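Local coordinates for protein 2,3-bisphosphoglycerate-independent phosphoglycerate mutase (Pyrococcus horikoshii, PDB 2ZKT) that probably interconverts 2-phosphoglycerate and 3-phosphoglycerate in glycolysis as a 2,3-bisphosphoglycerate-independent, metal-binding mutase of the alkaline phosphatase superfamily, at residues B[10-23]-B[313-327]. Residues are numbered along the deposited sequence; the frame is centred on the assembly and turned at random.
Sequences IILDGLGDRPIKEL and PKLKAELIERADRMI. With ZN (zinc ion), chain G.
A buried helix-on-sheet contact joins the end of central strand 6-12, with the metal-bearing loop after it, to helix 313-331, Lys316 reaching out to the loop from a largely apolar helix face. Strand 10-12 and helix 313-327 run nearly antiparallel, at 165°, their axes 10.7 Å apart. Between strand and helix, both methyls of Leu12 settle on Ala323, CD2 lying 4.0 Å from its CB, and CD1 of Ile10 meets CG1 of Ile327. CE of Met326 borders Ile10 and Leu12 more loosely. A type II turn from Leu12 to Leu15 then carries the chain over the helix, and Leu15, its CG anti to the backbone N (chi1 -174°), brings CD1 to within 3.7 Å of Ile320 CD1, the two side chains lying roughly perpendicular. Lys316 is fully extended, which carries NZ to the loop. There NZ donates to Gly14 O at 2.8 Å, almost straight in line with the carbonyl (167° at the oxygen), and forms a salt bridge with Asp17 OD2 at 2.7 Å, meeting the carboxylate on its anti side and somewhat out of its plane; a weak bond to Gly16 O adds a third grip. A methionine here would probably leave the buried Asp17 carboxylate without this cation and Gly14 O without its donor, letting the loop shift. Farther along, Pro313 at the helix start packs its CB 3.9 Å from Ile20 CG2, and CD1 of Leu23 comes against the same CB obliquely. Asp13, on the same loop, binds zinc chiefly through OD1 (2.3 Å), with OD2 a longer second contact, together with Ser60, Asp346 and His347. Strand 6-12 lies between parallel strands 296-301 and 339-344, while helix 35-43 packs through Met37 against Leu12, Ile320 and Ile327, and helix 303-309 touches Lys316 and Ile320.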
# COMPACT_ATOMS: atom_id res chain seq x y z
N ILE B 10 -8.61 11.63 12.50
CA ILE B 10 -9.07 10.61 11.57
C ILE B 10 -8.96 9.19 12.13
O ILE B 10 -7.87 8.74 12.54
CB ILE B 10 -8.27 10.74 10.24
CG1 ILE B 10 -8.58 12.12 9.63
CG2 ILE B 10 -8.62 9.61 9.27
CD1 ILE B 10 -7.87 12.37 8.32
N ILE B 11 -10.09 8.48 12.18
CA ILE B 11 -10.12 7.12 12.68
C ILE B 11 -10.41 6.08 11.60
O ILE B 11 -11.45 6.12 10.91
CB ILE B 11 -11.18 6.94 13.80
CG1 ILE B 11 -10.78 7.77 15.04
CG2 ILE B 11 -11.32 5.46 14.16
CD1 ILE B 11 -9.43 7.39 15.64
N LEU B 12 -9.47 5.15 11.44
CA LEU B 12 -9.61 4.06 10.48
C LEU B 12 -9.95 2.84 11.34
O LEU B 12 -9.06 2.14 11.83
CB LEU B 12 -8.30 3.85 9.72
CG LEU B 12 -7.75 5.13 9.07
CD1 LEU B 12 -6.61 4.75 8.15
CD2 LEU B 12 -8.84 5.86 8.29
N ASP B 13 -11.25 2.63 11.54
CA ASP B 13 -11.79 1.55 12.36
C ASP B 13 -11.06 0.21 12.20
O ASP B 13 -10.85 -0.28 11.09
CB ASP B 13 -13.29 1.39 12.04
CG ASP B 13 -14.11 0.96 13.24
OD1 ASP B 13 -14.05 -0.24 13.60
OD2 ASP B 13 -14.80 1.82 13.84
N GLY B 14 -10.66 -0.37 13.34
CA GLY B 14 -9.97 -1.65 13.34
C GLY B 14 -8.63 -1.67 12.60
O GLY B 14 -8.16 -2.73 12.18
N LEU B 15 -8.01 -0.50 12.46
CA LEU B 15 -6.73 -0.38 11.75
C LEU B 15 -5.65 -1.39 12.16
O LEU B 15 -5.10 -2.10 11.31
CB LEU B 15 -6.18 1.04 11.93
CG LEU B 15 -4.92 1.38 11.13
CD1 LEU B 15 -5.16 1.14 9.64
CD2 LEU B 15 -4.56 2.84 11.40
N GLY B 16 -5.35 -1.45 13.45
CA GLY B 16 -4.32 -2.37 13.93
C GLY B 16 -4.50 -3.83 13.56
O GLY B 16 -5.63 -4.34 13.50
N ASP B 17 -3.39 -4.53 13.33
CA ASP B 17 -3.45 -5.93 12.97
C ASP B 17 -2.19 -6.66 13.46
O ASP B 17 -1.38 -6.11 14.20
CB ASP B 17 -3.58 -6.05 11.45
CG ASP B 17 -4.44 -7.24 11.02
OD1 ASP B 17 -4.05 -8.40 11.29
OD2 ASP B 17 -5.52 -7.00 10.42
N ARG B 18 -2.04 -7.92 13.05
CA ARG B 18 -0.87 -8.71 13.42
C ARG B 18 -0.16 -9.13 12.13
O ARG B 18 -0.76 -9.12 11.05
CB ARG B 18 -1.29 -9.93 14.24
CG ARG B 18 -1.90 -9.56 15.60
CD ARG B 18 -2.46 -10.77 16.34
NE ARG B 18 -3.00 -10.36 17.63
CZ ARG B 18 -3.63 -11.16 18.49
NH1 ARG B 18 -3.81 -12.46 18.21
NH2 ARG B 18 -4.07 -10.68 19.65
N PRO B 19 1.13 -9.49 12.22
CA PRO B 19 1.88 -9.91 11.02
C PRO B 19 1.08 -10.96 10.23
O PRO B 19 0.55 -11.91 10.81
CB PRO B 19 3.17 -10.49 11.60
CG PRO B 19 3.37 -9.68 12.86
CD PRO B 19 1.96 -9.63 13.44
N ILE B 20 0.97 -10.77 8.91
CA ILE B 20 0.25 -11.71 8.05
C ILE B 20 1.27 -12.42 7.14
O ILE B 20 2.03 -11.76 6.42
CB ILE B 20 -0.78 -11.01 7.12
CG1 ILE B 20 -1.73 -10.13 7.95
CG2 ILE B 20 -1.57 -12.07 6.32
CD1 ILE B 20 -2.74 -10.90 8.76
N LYS B 21 1.26 -13.75 7.17
CA LYS B 21 2.19 -14.54 6.37
C LYS B 21 2.06 -14.28 4.87
O LYS B 21 3.07 -14.12 4.16
CB LYS B 21 2.01 -16.04 6.67
CG LYS B 21 3.09 -16.92 6.04
CD LYS B 21 2.99 -18.36 6.53
CE LYS B 21 4.05 -19.26 5.89
NZ LYS B 21 3.80 -19.50 4.43
N GLU B 22 0.82 -14.22 4.37
CA GLU B 22 0.61 -13.99 2.94
C GLU B 22 1.05 -12.58 2.52
O GLU B 22 1.12 -12.26 1.33
CB GLU B 22 -0.86 -14.25 2.55
CG GLU B 22 -1.89 -13.26 3.07
CD GLU B 22 -3.33 -13.71 2.79
OE1 GLU B 22 -3.77 -14.73 3.38
OE2 GLU B 22 -4.03 -13.04 2.00
N LEU B 23 1.34 -11.72 3.51
CA LEU B 23 1.80 -10.37 3.19
C LEU B 23 3.28 -10.25 3.55
O LEU B 23 3.78 -9.16 3.85
CB LEU B 23 1.00 -9.32 3.96
CG LEU B 23 -0.53 -9.37 3.78
CD1 LEU B 23 -1.14 -8.21 4.57
CD2 LEU B 23 -0.90 -9.27 2.30
N PRO B 313 -7.07 -10.09 4.74
CA PRO B 313 -5.87 -9.24 4.79
C PRO B 313 -5.67 -8.33 3.57
O PRO B 313 -5.42 -7.13 3.71
CB PRO B 313 -4.73 -10.25 4.93
CG PRO B 313 -5.36 -11.34 5.70
CD PRO B 313 -6.70 -11.50 5.02
N LYS B 314 -5.76 -8.93 2.39
CA LYS B 314 -5.58 -8.18 1.14
C LYS B 314 -6.69 -7.13 1.01
O LYS B 314 -6.43 -5.96 0.70
CB LYS B 314 -5.65 -9.15 -0.05
CG LYS B 314 -4.60 -10.26 -0.04
CD LYS B 314 -3.39 -9.89 -0.89
CE LYS B 314 -2.50 -11.11 -1.14
NZ LYS B 314 -1.36 -10.79 -2.05
N LEU B 315 -7.93 -7.56 1.25
CA LEU B 315 -9.07 -6.65 1.16
C LEU B 315 -8.88 -5.49 2.14
O LEU B 315 -9.08 -4.32 1.77
CB LEU B 315 -10.38 -7.39 1.48
CG LEU B 315 -11.62 -6.49 1.55
CD1 LEU B 315 -11.75 -5.70 0.24
CD2 LEU B 315 -12.87 -7.34 1.79
N LYS B 316 -8.50 -5.81 3.38
CA LYS B 316 -8.29 -4.78 4.40
C LYS B 316 -7.21 -3.82 3.92
O LYS B 316 -7.37 -2.60 4.01
CB LYS B 316 -7.90 -5.41 5.75
CG LYS B 316 -7.68 -4.41 6.88
CD LYS B 316 -7.49 -5.14 8.22
CE LYS B 316 -7.21 -4.17 9.36
NZ LYS B 316 -7.16 -4.87 10.68
N ALA B 317 -6.11 -4.37 3.40
CA ALA B 317 -5.02 -3.54 2.89
C ALA B 317 -5.55 -2.67 1.74
O ALA B 317 -5.22 -1.48 1.64
CB ALA B 317 -3.86 -4.43 2.39
N GLU B 318 -6.39 -3.26 0.89
CA GLU B 318 -6.98 -2.54 -0.24
C GLU B 318 -7.82 -1.36 0.29
O GLU B 318 -7.78 -0.25 -0.25
CB GLU B 318 -7.86 -3.51 -1.06
CG GLU B 318 -8.20 -3.06 -2.48
CD GLU B 318 -9.20 -1.91 -2.52
OE1 GLU B 318 -10.33 -2.07 -2.01
OE2 GLU B 318 -8.84 -0.84 -3.07
N LEU B 319 -8.57 -1.61 1.37
CA LEU B 319 -9.39 -0.56 1.97
C LEU B 319 -8.55 0.54 2.64
O LEU B 319 -8.90 1.71 2.63
CB LEU B 319 -10.34 -1.20 2.98
CG LEU B 319 -11.42 -2.03 2.27
CD1 LEU B 319 -12.21 -2.92 3.23
CD2 LEU B 319 -12.43 -1.17 1.52
N ILE B 320 -7.43 0.11 3.29
CA ILE B 320 -6.56 1.12 3.89
C ILE B 320 -6.00 2.05 2.80
O ILE B 320 -5.69 3.21 3.03
CB ILE B 320 -5.41 0.45 4.68
CG1 ILE B 320 -5.96 -0.27 5.93
CG2 ILE B 320 -4.41 1.52 5.17
CD1 ILE B 320 -4.89 -1.08 6.69
N GLU B 321 -5.85 1.47 1.58
CA GLU B 321 -5.37 2.27 0.46
C GLU B 321 -6.42 3.30 0.00
O GLU B 321 -6.09 4.41 -0.40
CB GLU B 321 -4.99 1.34 -0.71
CG GLU B 321 -3.57 0.77 -0.59
CD GLU B 321 -3.22 -0.11 -1.78
OE1 GLU B 321 -3.59 0.23 -2.90
OE2 GLU B 321 -2.54 -1.11 -1.60
N ARG B 322 -7.69 2.93 0.07
CA ARG B 322 -8.75 3.86 -0.31
C ARG B 322 -8.74 5.02 0.71
O ARG B 322 -8.97 6.18 0.36
CB ARG B 322 -10.12 3.15 -0.32
CG ARG B 322 -10.27 2.22 -1.53
CD ARG B 322 -11.54 1.37 -1.48
NE ARG B 322 -12.74 2.17 -1.24
CZ ARG B 322 -13.94 1.65 -0.98
NH1 ARG B 322 -14.09 0.32 -0.93
NH2 ARG B 322 -14.99 2.45 -0.75
N ALA B 323 -8.44 4.68 1.97
CA ALA B 323 -8.36 5.70 3.01
C ALA B 323 -7.18 6.63 2.72
O ALA B 323 -7.30 7.85 2.88
CB ALA B 323 -8.19 5.02 4.40
N ASP B 324 -6.05 6.07 2.27
CA ASP B 324 -4.89 6.92 1.99
C ASP B 324 -5.23 7.97 0.94
O ASP B 324 -4.84 9.14 1.07
CB ASP B 324 -3.68 6.09 1.53
CG ASP B 324 -2.36 6.86 1.69
OD1 ASP B 324 -2.02 7.22 2.84
OD2 ASP B 324 -1.66 7.11 0.67
N ARG B 325 -5.96 7.56 -0.10
CA ARG B 325 -6.36 8.51 -1.15
C ARG B 325 -7.31 9.55 -0.55
O ARG B 325 -7.24 10.74 -0.87
CB ARG B 325 -7.04 7.78 -2.32
CG ARG B 325 -6.17 6.68 -2.93
CD ARG B 325 -6.78 6.09 -4.21
NE ARG B 325 -6.13 4.81 -4.52
CZ ARG B 325 -6.66 3.62 -4.25
NH1 ARG B 325 -7.86 3.53 -3.66
NH2 ARG B 325 -5.99 2.50 -4.53
N MET B 326 -8.21 9.08 0.32
CA MET B 326 -9.16 9.97 0.99
C MET B 326 -8.35 11.03 1.74
O MET B 326 -8.64 12.23 1.67
CB MET B 326 -10.04 9.17 1.97
CG MET B 326 -10.91 10.03 2.89
SD MET B 326 -11.84 9.04 4.12
CE MET B 326 -10.48 8.69 5.37
N ILE B 327 -7.32 10.57 2.46
CA ILE B 327 -6.45 11.47 3.22
C ILE B 327 -5.67 12.37 2.26
O ILE B 327 -5.49 13.56 2.52
CB ILE B 327 -5.46 10.67 4.11
CG1 ILE B 327 -6.25 9.96 5.22
CG2 ILE B 327 -4.38 11.59 4.69
CD1 ILE B 327 -5.67 8.62 5.64
ZN ZN G . -14.53 0.04 15.80